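Local coordinates for protein neuroglobin (Symsagittifera roscoffensis, PDB 4B4Y) that belongs to the globin family, holds a haem group with a bound oxygen molecule, and probably binds oxygen reversibly in a nervous-system context, at residues 17-21 against 83-87; 116-121 against 141-145. One frame throughout, in Å; residues are numbered along the deposited sequence.

Contact 1: 17-21 against 83-87; sequences IMEDV and LVDLN
I17 faces L83 and L86 from the inner side of helix 11-24. Its two branches part at CB. CG2 is the branch anti to the backbone N, and it lies 3.9 Å from the carbonyl O of L83, with L83 CB a little farther off. CG1 is turned beside the backbone N (chi1 -62°). It runs toward the loop and comes to 4.2 Å from L86 CD1, where the two side chains cross at about a right angle. W141 of helix 135-153 touches both I17 and L83, and A144 touches L86.

M18 comes next, at the more open edge. Its CA-CB bond does not aim at the loop, but bends at chi2 (-79°) and chi3 bring the thioether back over V84. SD lies 3.7 Å from V84 CG2. The methyl CE is 3.1 Å from V84 O, a close contact of carbon with a carbonyl oxygen and not a hydrogen bond.

This is globin topology. The first helix, helix A, packs on the end of helix 66-83, the E helix, and on the loop that leads toward the F helix. No hydrogen bond joins the two segments.

The D20 carboxylate takes a hydrogen bond from W141 NE1 and forms a salt bridge with K137, both on helix 135-153. K137 has a second acidic partner in E19.

V21 lies one turn after I17, and its N bonds to I17 O. Its CG2 meets L83 CD1 at 4.1 Å, and its CG1 comes to 4.4 Å from V84 CG2.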
loop_
_atom_site.group_PDB
_atom_site.type_symbol
_atom_site.label_atom_id
_atom_site.label_comp_id
_atom_site.label_asym_id
_atom_site.label_seq_id
_atom_site.Cartn_x
_atom_site.Cartn_y
_atom_site.Cartn_z
ATOM N N ILE A 17 25.606 -18.332 -0.443
ATOM C CA ILE A 17 24.481 -17.526 0.044
ATOM C C ILE A 17 23.984 -17.995 1.435
ATOM O O ILE A 17 23.789 -17.173 2.371
ATOM C CB ILE A 17 23.261 -17.636 -0.893
ATOM C CG1 ILE A 17 23.565 -17.105 -2.285
ATOM C CG2 ILE A 17 22.116 -16.910 -0.246
ATOM C CD1 ILE A 17 23.650 -15.624 -2.326
ATOM N N MET A 18 23.725 -19.313 1.560
ATOM C CA MET A 18 23.273 -19.856 2.862
ATOM C C MET A 18 24.277 -19.532 3.946
ATOM O O MET A 18 23.894 -19.137 5.064
ATOM C CB MET A 18 23.018 -21.373 2.799
ATOM C CG MET A 18 21.777 -21.616 2.067
ATOM S SD MET A 18 20.432 -21.284 3.204
ATOM C CE MET A 18 19.339 -22.513 2.495
ATOM N N GLU A 19 25.556 -19.576 3.603
ATOM C CA GLU A 19 26.506 -19.208 4.627
ATOM C C GLU A 19 26.338 -17.697 5.044
ATOM O O GLU A 19 26.498 -17.352 6.230
ATOM C CB GLU A 19 27.865 -19.458 4.054
ATOM C CG GLU A 19 29.048 -19.004 4.825
ATOM C CD GLU A 19 30.326 -19.228 3.957
ATOM O OE1 GLU A 19 30.484 -20.316 3.301
ATOM O OE2 GLU A 19 31.193 -18.335 3.914
ATOM N N ASP A 20 25.942 -16.806 4.118
ATOM C CA ASP A 20 25.694 -15.415 4.604
ATOM C C ASP A 20 24.328 -15.269 5.249
ATOM O O ASP A 20 24.177 -14.485 6.187
ATOM C CB ASP A 20 25.929 -14.368 3.511
ATOM C CG ASP A 20 27.337 -14.451 2.930
ATOM O OD1 ASP A 20 28.303 -14.739 3.727
ATOM O OD2 ASP A 20 27.475 -14.189 1.696
ATOM N N VAL A 21 23.326 -15.979 4.756
ATOM C CA VAL A 21 22.062 -15.974 5.472
ATOM C C VAL A 21 22.246 -16.284 6.973
ATOM O O VAL A 21 21.698 -15.554 7.810
ATOM C CB VAL A 21 21.065 -16.901 4.827
ATOM C CG1 VAL A 21 19.831 -17.052 5.699
ATOM C CG2 VAL A 21 20.653 -16.314 3.475
ATOM N N LEU A 83 15.976 -16.674 -1.065
ATOM C CA LEU A 83 17.444 -16.856 -0.913
ATOM C C LEU A 83 17.755 -18.299 -0.455
ATOM O O LEU A 83 18.773 -18.920 -0.824
ATOM C CB LEU A 83 17.991 -15.886 0.141
ATOM C CG LEU A 83 18.123 -14.329 -0.168
ATOM C CD1 LEU A 83 18.795 -13.615 1.093
ATOM C CD2 LEU A 83 18.984 -14.215 -1.370
ATOM N N VAL A 84 16.812 -18.836 0.297
ATOM C CA VAL A 84 17.030 -20.045 1.007
ATOM C C VAL A 84 16.780 -21.214 0.030
ATOM O O VAL A 84 17.270 -22.288 0.188
ATOM C CB VAL A 84 16.214 -19.863 2.320
ATOM C CG1 VAL A 84 14.937 -20.667 2.431
ATOM C CG2 VAL A 84 17.113 -19.681 3.460
ATOM N N ASP A 85 16.140 -20.969 -1.094
ATOM C CA ASP A 85 16.014 -22.038 -2.091
ATOM C C ASP A 85 15.903 -21.398 -3.482
ATOM O O ASP A 85 14.819 -21.347 -4.089
ATOM C CB ASP A 85 14.788 -22.927 -1.777
ATOM C CG ASP A 85 14.532 -24.049 -2.854
ATOM O OD1 ASP A 85 15.390 -24.354 -3.752
ATOM O OD2 ASP A 85 13.403 -24.588 -2.828
ATOM N N LEU A 86 17.034 -20.931 -4.012
ATOM C CA LEU A 86 16.990 -20.051 -5.219
ATOM C C LEU A 86 16.475 -20.724 -6.433
ATOM O O LEU A 86 15.711 -20.109 -7.204
ATOM C CB LEU A 86 18.332 -19.392 -5.538
ATOM C CG LEU A 86 18.564 -18.218 -4.568
ATOM C CD1 LEU A 86 20.045 -17.912 -4.349
ATOM C CD2 LEU A 86 17.752 -16.932 -4.925
ATOM N N ASN A 87 16.888 -21.978 -6.623
ATOM C CA ASN A 87 16.470 -22.751 -7.812
ATOM C C ASN A 87 15.010 -23.252 -7.805
ATOM O O ASN A 87 14.413 -23.477 -8.867
ATOM C CB ASN A 87 17.467 -23.893 -8.090
ATOM C CG ASN A 87 18.827 -23.355 -8.603
ATOM O OD1 ASN A 87 18.899 -22.232 -9.133
ATOM N ND2 ASN A 87 19.900 -24.135 -8.413
#

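Contact 2: 116-121 against 141-145; sequences LGGCIL and WLKAY. With HEM (protoporphyrin IX containing Fe), chain B.
Y145 lays one face of its ring on G117. The CA of G117 stands over that face, 3.6 Å from the ring centroid, a CH-pi contact. A side chain on G117 would run into Y145 CE2, so the glycine lets the ring come this close. The ring gets there because Y145 CG is anti to the backbone N (chi1 -178°), which extends the side chain from helix 135-153 across helix 111-127.

Farther out, Y145 OH lies 3.6 Å from L116 CB and is hydrogen-bonded to F113 O. That bond fixes the hydroxyl end. I120 holds CG1 beside its backbone N (chi1 -72°), which carries CD1 to the ring, 3.5 Å from Y145 CE1. Its CG2 points to W141.

L121 fills the other end. Both its methyls rest against W141 CB, and CD2 also reaches 3.8 Å from L142 CG.

These are the G and H helices of the globin fold. The axes of segments 116-121 and 141-145 pass 10.5 Å apart at 140°, roughly antiparallel. L116 and Y145 also line the haem pocket: L116 CD2 is 3.7 Å from haem CHC, and Y145 OH is 3.8 Å from the vinyl carbon CAB.

With an alanine at Y145, G117 CA would probably lose its ring, the haem vinyl one of its neighbours, and F113 O its hydroxyl partner.

No hydrogen bond crosses between the segments. The contact is apolar and CH-pi, with the Y145 hydroxyl satisfied by F113 O, so the fit beside the haem probably rests on shape.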
loop_
_atom_site.group_PDB
_atom_site.type_symbol
_atom_site.label_atom_id
_atom_site.label_comp_id
_atom_site.label_asym_id
_atom_site.label_seq_id
_atom_site.Cartn_x
_atom_site.Cartn_y
_atom_site.Cartn_z
ATOM N N LEU A 116 18.330 -0.636 -5.684
ATOM C CA LEU A 116 17.967 -1.386 -4.510
ATOM C C LEU A 116 18.956 -2.573 -4.447
ATOM O O LEU A 116 19.445 -2.899 -3.396
ATOM C CB LEU A 116 16.522 -1.920 -4.588
ATOM C CG LEU A 116 16.069 -2.781 -3.363
ATOM C CD1 LEU A 116 16.060 -2.071 -1.994
ATOM C CD2 LEU A 116 14.668 -3.409 -3.562
ATOM N N GLY A 117 19.296 -3.215 -5.558
ATOM C CA GLY A 117 20.263 -4.328 -5.389
ATOM C C GLY A 117 21.594 -3.814 -4.906
ATOM O O GLY A 117 22.277 -4.457 -4.103
ATOM N N GLY A 118 21.986 -2.591 -5.313
ATOM C CA GLY A 118 23.265 -2.064 -4.728
ATOM C C GLY A 118 23.192 -1.884 -3.248
ATOM O O GLY A 118 24.189 -2.096 -2.522
ATOM N N CYS A 119 22.019 -1.464 -2.760
ATOM C CA CYS A 119 21.874 -1.286 -1.308
ATOM C C CYS A 119 21.905 -2.603 -0.522
ATOM O O CYS A 119 22.421 -2.648 0.626
ATOM C CB CYS A 119 20.587 -0.528 -0.937
ATOM S SG CYS A 119 20.458 1.203 -1.649
ATOM N N ILE A 120 21.261 -3.655 -1.083
ATOM C CA ILE A 120 21.312 -4.995 -0.410
ATOM C C ILE A 120 22.783 -5.389 -0.329
ATOM O O ILE A 120 23.275 -5.691 0.735
ATOM C CB ILE A 120 20.467 -6.016 -1.218
ATOM C CG1 ILE A 120 18.957 -5.662 -0.996
ATOM C CG2 ILE A 120 20.771 -7.412 -0.705
ATOM C CD1 ILE A 120 18.043 -6.243 -2.080
ATOM N N LEU A 121 23.495 -5.396 -1.474
ATOM C CA LEU A 121 24.944 -5.757 -1.477
ATOM C C LEU A 121 25.796 -4.950 -0.499
ATOM O O LEU A 121 26.672 -5.510 0.149
ATOM C CB LEU A 121 25.517 -5.791 -2.939
ATOM C CG LEU A 121 25.233 -7.266 -3.350
ATOM C CD1 LEU A 121 23.763 -7.597 -3.940
ATOM C CD2 LEU A 121 26.314 -7.816 -4.164
ATOM N N TRP A 141 25.476 -13.299 -4.791
ATOM C CA TRP A 141 24.398 -12.327 -4.375
ATOM C C TRP A 141 23.807 -11.566 -5.528
ATOM O O TRP A 141 22.598 -11.438 -5.637
ATOM C CB TRP A 141 24.965 -11.383 -3.366
ATOM C CG TRP A 141 24.951 -11.951 -2.045
ATOM C CD1 TRP A 141 25.964 -12.661 -1.425
ATOM C CD2 TRP A 141 23.864 -11.871 -1.113
ATOM N NE1 TRP A 141 25.580 -12.960 -0.123
ATOM C CE2 TRP A 141 24.267 -12.557 0.051
ATOM C CE3 TRP A 141 22.524 -11.406 -1.211
ATOM C CZ2 TRP A 141 23.432 -12.715 1.137
ATOM C CZ3 TRP A 141 21.674 -11.530 -0.068
ATOM C CH2 TRP A 141 22.150 -12.199 1.085
ATOM N N LEU A 142 24.620 -11.189 -6.503
ATOM C CA LEU A 142 24.086 -10.426 -7.643
ATOM C C LEU A 142 23.186 -11.286 -8.489
ATOM O O LEU A 142 22.099 -10.861 -9.036
ATOM C CB LEU A 142 25.233 -9.777 -8.497
ATOM C CG LEU A 142 25.943 -8.540 -7.871
ATOM C CD1 LEU A 142 27.307 -8.196 -8.530
ATOM C CD2 LEU A 142 25.041 -7.257 -7.813
ATOM N N LYS A 143 23.630 -12.523 -8.685
ATOM C CA LYS A 143 22.774 -13.454 -9.435
ATOM C C LYS A 143 21.458 -13.747 -8.652
ATOM O O LYS A 143 20.333 -13.719 -9.207
ATOM C CB LYS A 143 23.545 -14.755 -9.732
ATOM C CG LYS A 143 22.803 -15.595 -10.839
ATOM C CD LYS A 143 23.718 -16.574 -11.594
ATOM C CE LYS A 143 22.896 -17.228 -12.743
ATOM N NZ LYS A 143 23.671 -18.209 -13.576
ATOM N N ALA A 144 21.588 -14.017 -7.380
ATOM C CA ALA A 144 20.404 -14.180 -6.521
ATOM C C ALA A 144 19.445 -12.986 -6.659
ATOM O O ALA A 144 18.232 -13.157 -6.755
ATOM C CB ALA A 144 20.853 -14.303 -4.990
ATOM N N TYR A 145 19.988 -11.758 -6.629
ATOM C CA TYR A 145 19.127 -10.566 -6.685
ATOM C C TYR A 145 18.382 -10.518 -8.010
ATOM O O TYR A 145 17.204 -10.163 -8.089
ATOM C CB TYR A 145 19.932 -9.246 -6.463
ATOM C CG TYR A 145 18.998 -8.083 -6.478
ATOM C CD1 TYR A 145 18.092 -7.895 -5.453
ATOM C CD2 TYR A 145 18.980 -7.201 -7.575
ATOM C CE1 TYR A 145 17.189 -6.819 -5.474
ATOM C CE2 TYR A 145 18.163 -6.128 -7.589
ATOM C CZ TYR A 145 17.257 -5.928 -6.547
ATOM O OH TYR A 145 16.421 -4.847 -6.651
HETATM C CHA HEM B . 5.392 -3.584 -2.725
HETATM C CHB HEM B . 9.021 -6.732 -2.519
HETATM C CHC HEM B . 11.558 -3.854 -5.558
HETATM C CHD HEM B . 8.394 -0.319 -4.816
HETATM C C1A HEM B . 6.139 -4.696 -2.414
HETATM C C2A HEM B . 5.683 -5.858 -1.726
HETATM C C3A HEM B . 6.674 -6.713 -1.658
HETATM C C4A HEM B . 7.769 -6.157 -2.357
HETATM C CMA HEM B . 6.684 -8.144 -1.018
HETATM C CAA HEM B . 4.230 -6.020 -1.164
HETATM C CBA HEM B . 4.255 -5.648 0.302
HETATM C CGA HEM B . 2.863 -5.504 0.880
HETATM O O1A HEM B . 1.957 -6.293 0.637
HETATM O O2A HEM B . 2.632 -4.530 1.626
HETATM C C1B HEM B . 10.045 -6.260 -3.369
HETATM C C2B HEM B . 11.259 -6.966 -3.749
HETATM C C3B HEM B . 11.935 -6.209 -4.597
HETATM C C4B HEM B . 11.205 -4.963 -4.752
HETATM C CMB HEM B . 11.597 -8.394 -3.239
HETATM C CAB HEM B . 13.305 -6.518 -5.235
HETATM C CBB HEM B . 13.403 -7.472 -6.166
HETATM C C1C HEM B . 10.958 -2.613 -5.541
HETATM C C2C HEM B . 11.540 -1.337 -6.000
HETATM C C3C HEM B . 10.703 -0.361 -5.711
HETATM C C4C HEM B . 9.556 -0.980 -5.114
HETATM C CMC HEM B . 12.947 -1.155 -6.625
HETATM C CAC HEM B . 10.889 1.169 -6.045
HETATM C CBC HEM B . 10.369 2.057 -5.190
HETATM C C1D HEM B . 7.211 -0.886 -4.378
HETATM C C2D HEM B . 5.878 -0.262 -4.356
HETATM C C3D HEM B . 5.048 -1.304 -3.717
HETATM C C4D HEM B . 5.870 -2.434 -3.350
HETATM C CMD HEM B . 5.409 1.136 -4.773
HETATM C CAD HEM B . 3.584 -1.199 -3.293
HETATM C CBD HEM B . 4.679 -0.805 -2.236
HETATM C CGD HEM B . 3.872 -0.453 -1.135
HETATM O O1D HEM B . 4.477 0.151 -0.226
HETATM O O2D HEM B . 2.656 -0.788 -1.342
HETATM N NA HEM B . 7.402 -4.926 -2.792
HETATM N NB HEM B . 10.060 -5.080 -4.006
HETATM N NC HEM B . 9.765 -2.345 -4.994
HETATM N ND HEM B . 7.103 -2.170 -3.855
HETATM FE FE HEM B . 8.522 -3.629 -3.922
#

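Overall arrangement
The centre of contact 1 lies about 13 Å from the centre of the chain, that of contact 2 about 7 Å. Contact 2 is nearer the middle but only partly buried, with L142 exposed. Contact 1 is farther out yet mostly buried, with V84 exposed. They hold different elements: contact 1 joins the A helix to the end of E and the loop that follows it, contact 2 joins G to H. Both are apolar without cross-segment hydrogen bonds. Contact 1 uses branched aliphatics and a thioether; contact 2 adds aromatic rings and a glycine. W141 links the two, since its ring packs at CH2 on L83 CD1, 3.6 Å away, while its NE1 gives the polar link to D20.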